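Local coordinates for pseudoazurin (Blue copper protein) (Sinorhizobium meliloti, PDB 3TU6) that probably shuttles electrons between redox partners in the periplasm, using a single bound copper ion as its redox centre, at residues V33-K38 with G90-G95; V75-C80 with K118-I123. One frame throughout, in Å; residues are numbered along the deposited sequence.

In the fold
Interactions 1 and 2 lie side by side in the cupredoxin barrel, their centres about 10 Å apart and each about 6 Å from the centre of the chain. Along the sequence their segments alternate: 33-38, 75-80, 90-95, 118-123. Strands 74-79 and 89-94 are antiparallel neighbours in one sheet, tied by probable hydrogen bonds from Y76 N to I92 O (2.8 Å) and from G90 N to Y78 O (3.1 Å). Interaction 1 joins this pair, on its inner face, to strand 32-36 across the barrel; interaction 2 joins its other face to the C-terminal helix 112-125. Segment 75-80 ends at C80, a copper ligand, so strand 74-79 links the packing of both interactions along the chain to the metal site.

Interaction 1 (V33-K38 with G90-G95); sequences VTFVAK and GAIVVG
V33 and I92 mark where the two strands come nearest, with CA atoms 8.4 Å apart; the backbones then diverge, since the next pair in the antiparallel register, F35 and G90, has its CA atoms 11.1 Å apart. Both spacings are too wide for neighbours within a sheet, so side chains must bridge the interval. V33 and I92 do this tip to tip. The I92 chain is fully extended at its end, CD1 lying anti to CA (chi2 180°), which carries this methyl across the gap to the branch of V33. There I92 CD1 sits 3.9 Å from V33 CG2, with CB and CG1 of V33 almost as near. The second I92 branch makes a looser approach, CG2 lying 4.2 Å from V33 CG2. This is interior packing of a cupredoxin β-barrel: strands 32-36 and 89-94 stand on facing walls, and their inward side chains meet between them. On its own wall, V33 is joined to V68 by backbone hydrogen bonding. F35, two residues beyond V33 and on the same side of its strand, adds its ring. The F35 CB leaves beside the direct line to the other strand, yet the ring comes closer at its far end, where CZ is 4.4 Å from I92 CD1 in an oblique approach. V33 CG1 lies 4.0 Å above one face of the F35 ring, offset toward the rim, and this methyl therefore touches both the ring and I92. Y78 meets the F35 ring edge-to-face, while L70 contacts both V33 and I92. Measured between side chain and metal, F35 is about 10 Å from the copper ion.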
# COMPACT_ATOMS: atom_id res chain seq x y z
N VAL A 33 -4.44 4.51 8.74
CA VAL A 33 -4.96 3.41 7.94
C VAL A 33 -4.80 2.10 8.71
O VAL A 33 -3.70 1.77 9.14
CB VAL A 33 -4.24 3.30 6.58
CG1 VAL A 33 -4.59 1.99 5.88
CG2 VAL A 33 -4.58 4.48 5.70
N THR A 34 -5.91 1.39 8.90
CA THR A 34 -5.91 0.11 9.60
C THR A 34 -6.09 -1.02 8.60
O THR A 34 -7.00 -0.99 7.77
CB THR A 34 -7.04 0.05 10.65
OG1 THR A 34 -6.89 1.12 11.58
CG2 THR A 34 -7.02 -1.28 11.39
N PHE A 35 -5.22 -2.03 8.69
CA PHE A 35 -5.30 -3.18 7.80
C PHE A 35 -6.16 -4.27 8.43
O PHE A 35 -6.01 -4.57 9.61
CB PHE A 35 -3.90 -3.69 7.47
CG PHE A 35 -3.14 -2.76 6.57
CD1 PHE A 35 -3.25 -2.88 5.20
CD2 PHE A 35 -2.37 -1.73 7.09
CE1 PHE A 35 -2.57 -2.02 4.35
CE2 PHE A 35 -1.69 -0.86 6.25
CZ PHE A 35 -1.79 -1.00 4.88
N VAL A 36 -7.06 -4.83 7.64
CA VAL A 36 -8.04 -5.80 8.13
C VAL A 36 -7.76 -7.17 7.54
O VAL A 36 -7.63 -7.32 6.32
CB VAL A 36 -9.48 -5.37 7.74
CG1 VAL A 36 -10.51 -6.29 8.39
CG2 VAL A 36 -9.72 -3.92 8.14
N ALA A 37 -7.66 -8.18 8.41
CA ALA A 37 -7.40 -9.55 7.98
C ALA A 37 -8.70 -10.27 7.69
O ALA A 37 -9.08 -11.20 8.40
CB ALA A 37 -6.61 -10.29 9.06
N LYS A 38 -9.39 -9.84 6.63
CA LYS A 38 -10.66 -10.46 6.24
C LYS A 38 -10.43 -11.90 5.78
O LYS A 38 -11.19 -12.80 6.13
CB LYS A 38 -11.35 -9.65 5.14
CG LYS A 38 -12.77 -10.10 4.84
CD LYS A 38 -13.58 -9.01 4.15
CE LYS A 38 -15.02 -9.45 3.93
NZ LYS A 38 -15.86 -8.35 3.38
N GLY A 90 0.09 -2.41 -2.33
CA GLY A 90 -0.86 -1.31 -2.25
C GLY A 90 -0.15 0.01 -2.03
O GLY A 90 1.05 0.04 -1.79
N ALA A 91 -0.91 1.10 -2.11
CA ALA A 91 -0.37 2.43 -1.93
C ALA A 91 -1.23 3.25 -0.98
O ALA A 91 -2.45 3.09 -0.94
CB ALA A 91 -0.26 3.14 -3.28
N ILE A 92 -0.58 4.12 -0.21
CA ILE A 92 -1.26 5.13 0.58
C ILE A 92 -0.68 6.48 0.17
O ILE A 92 0.50 6.73 0.38
CB ILE A 92 -1.07 4.94 2.10
CG1 ILE A 92 -1.48 3.53 2.52
CG2 ILE A 92 -1.89 5.97 2.86
CD1 ILE A 92 -1.31 3.26 4.00
N VAL A 93 -1.52 7.33 -0.42
CA VAL A 93 -1.11 8.68 -0.81
C VAL A 93 -1.56 9.66 0.27
O VAL A 93 -2.76 9.77 0.55
CB VAL A 93 -1.71 9.08 -2.17
CG1 VAL A 93 -1.18 10.43 -2.61
CG2 VAL A 93 -1.40 8.01 -3.22
N VAL A 94 -0.60 10.35 0.87
CA VAL A 94 -0.86 11.29 1.96
C VAL A 94 -0.61 12.71 1.46
O VAL A 94 0.52 13.06 1.13
CB VAL A 94 0.04 11.00 3.17
CG1 VAL A 94 -0.34 11.90 4.35
CG2 VAL A 94 -0.05 9.54 3.57
N GLY A 95 -1.67 13.52 1.40
CA GLY A 95 -1.57 14.86 0.84
C GLY A 95 -1.23 14.79 -0.64
O GLY A 95 -1.86 14.05 -1.39

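Interaction 2 (V75-C80 with K118-I123); sequences VYMYQC and KIFAEI. With CU (copper (II) ion), chain B.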
# COMPACT_ATOMS: atom_id res chain seq x y z
N VAL A 75 3.79 9.46 -1.09
CA VAL A 75 3.28 8.14 -1.45
C VAL A 75 3.99 7.07 -0.62
O VAL A 75 5.22 7.05 -0.53
CB VAL A 75 3.51 7.83 -2.94
CG1 VAL A 75 2.90 6.48 -3.30
CG2 VAL A 75 2.91 8.93 -3.80
N TYR A 76 3.20 6.19 -0.01
CA TYR A 76 3.70 5.07 0.77
C TYR A 76 3.41 3.77 0.02
O TYR A 76 2.25 3.41 -0.16
CB TYR A 76 3.03 5.03 2.14
CG TYR A 76 3.37 6.18 3.06
CD1 TYR A 76 2.88 7.46 2.82
CD2 TYR A 76 4.18 5.99 4.18
CE1 TYR A 76 3.19 8.52 3.67
CE2 TYR A 76 4.49 7.04 5.03
CZ TYR A 76 4.00 8.30 4.77
OH TYR A 76 4.32 9.34 5.61
N MET A 77 4.46 3.09 -0.44
CA MET A 77 4.32 1.81 -1.13
C MET A 77 4.58 0.67 -0.16
O MET A 77 5.67 0.57 0.42
CB MET A 77 5.30 1.72 -2.30
CG MET A 77 5.13 2.81 -3.35
SD MET A 77 3.53 2.82 -4.17
CE MET A 77 3.56 1.25 -5.04
N TYR A 78 3.58 -0.19 0.02
CA TYR A 78 3.66 -1.31 0.96
C TYR A 78 3.31 -2.63 0.27
O TYR A 78 2.76 -2.63 -0.84
CB TYR A 78 2.74 -1.06 2.16
CG TYR A 78 1.27 -1.07 1.84
CD1 TYR A 78 0.54 -2.25 1.86
CD2 TYR A 78 0.60 0.11 1.51
CE1 TYR A 78 -0.81 -2.27 1.57
CE2 TYR A 78 -0.76 0.10 1.22
CZ TYR A 78 -1.46 -1.09 1.25
OH TYR A 78 -2.81 -1.11 0.96
N GLN A 79 3.61 -3.74 0.92
CA GLN A 79 3.46 -5.06 0.32
C GLN A 79 2.99 -6.12 1.30
O GLN A 79 3.04 -5.93 2.52
CB GLN A 79 4.80 -5.51 -0.28
CG GLN A 79 5.90 -5.75 0.75
CD GLN A 79 7.19 -6.26 0.14
OE1 GLN A 79 7.63 -5.77 -0.90
NE2 GLN A 79 7.80 -7.25 0.78
N CYS A 80 2.53 -7.24 0.75
CA CYS A 80 2.33 -8.47 1.51
C CYS A 80 3.50 -9.40 1.18
O CYS A 80 3.66 -9.79 0.02
CB CYS A 80 1.01 -9.14 1.12
SG CYS A 80 0.77 -10.77 1.85
N LYS A 118 -0.18 -0.18 -12.49
CA LYS A 118 -1.61 0.07 -12.36
C LYS A 118 -1.89 1.10 -11.25
O LYS A 118 -2.75 1.97 -11.41
CB LYS A 118 -2.37 -1.22 -12.06
N ILE A 119 -1.16 0.98 -10.15
CA ILE A 119 -1.29 1.91 -9.02
C ILE A 119 -0.87 3.33 -9.40
O ILE A 119 -1.56 4.29 -9.06
CB ILE A 119 -0.48 1.43 -7.79
CG1 ILE A 119 -1.16 0.22 -7.15
CG2 ILE A 119 -0.33 2.55 -6.77
CD1 ILE A 119 -0.27 -0.53 -6.18
N PHE A 120 0.25 3.45 -10.11
CA PHE A 120 0.76 4.77 -10.51
C PHE A 120 -0.12 5.44 -11.56
O PHE A 120 -0.26 6.67 -11.56
CB PHE A 120 2.20 4.66 -11.03
CG PHE A 120 3.19 4.23 -9.98
CD1 PHE A 120 3.28 4.90 -8.77
CD2 PHE A 120 4.06 3.17 -10.21
CE1 PHE A 120 4.19 4.51 -7.80
CE2 PHE A 120 4.97 2.77 -9.25
CZ PHE A 120 5.04 3.45 -8.04
N ALA A 121 -0.72 4.66 -12.46
CA ALA A 121 -1.68 5.19 -13.42
C ALA A 121 -2.95 5.67 -12.71
O ALA A 121 -3.53 6.69 -13.10
CB ALA A 121 -2.03 4.14 -14.47
N GLU A 122 -3.36 4.95 -11.68
CA GLU A 122 -4.55 5.30 -10.89
C GLU A 122 -4.36 6.62 -10.15
O GLU A 122 -5.26 7.45 -10.11
CB GLU A 122 -4.89 4.17 -9.91
CG GLU A 122 -6.25 4.31 -9.23
CD GLU A 122 -6.59 3.13 -8.31
OE1 GLU A 122 -7.22 3.36 -7.26
OE2 GLU A 122 -6.22 1.98 -8.64
N ILE A 123 -3.17 6.80 -9.57
CA ILE A 123 -2.85 8.03 -8.83
C ILE A 123 -2.71 9.23 -9.76
O ILE A 123 -3.25 10.30 -9.48
CB ILE A 123 -1.53 7.87 -8.02
CG1 ILE A 123 -1.70 6.84 -6.91
CG2 ILE A 123 -1.11 9.20 -7.42
CD1 ILE A 123 -0.39 6.42 -6.27
CU CU B . -1.10 -11.61 0.94
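M77 and F120 form a Met-aromatic contact where the C-terminal helix packs against the outer face of the cupredoxin barrel. The sulfur, M77 SD, is 5.0 Å from the centroid of the F120 ring and 54° off the ring normal, so the thioether approaches the ring on a slant. At the atomic level, neighbouring atoms are paired: SD of M77 lies 4.1 Å from F120 CE1, and CE of M77 lies 4.0 Å from F120 CZ. Chi2 and chi3 of M77 put two bends in the chain, which still advances toward the helix and brings SD and CE alongside CE1 and CZ of F120. The same methyl also has I119 beside it, with M77 CE 4.4 Å from I119 CD1, and thus bridges consecutive helix residues. A second, independent pairing lies farther back along the strand, where V75 CG1 and I123 CD1 are 4.4 Å apart. The match follows from the axes: strand 75-79 and helix 118-123 run nearly antiparallel, at 153°, so V75 and M77, on one face of the strand, meet I123 and I119, one helical turn apart. Apart from the sulfur-aromatic approach, the contacts are between apolar carbons, and at an axis separation of 11.9 Å they are made by the outer parts of the side chains. V103 and Y108 each touch both M77 and F120, while A91 and V24 contact I119, extending the packing around the helix. On the other face of the strand, Y78 meets the ring of F20 edge-to-face. Past the end of the strand comes C80, which, with H42, H83 and M88, binds the copper ion; with SG anti to the backbone N (chi1 173°), its side chain reaches the copper, C80 SG lying 2.2 Å from the metal.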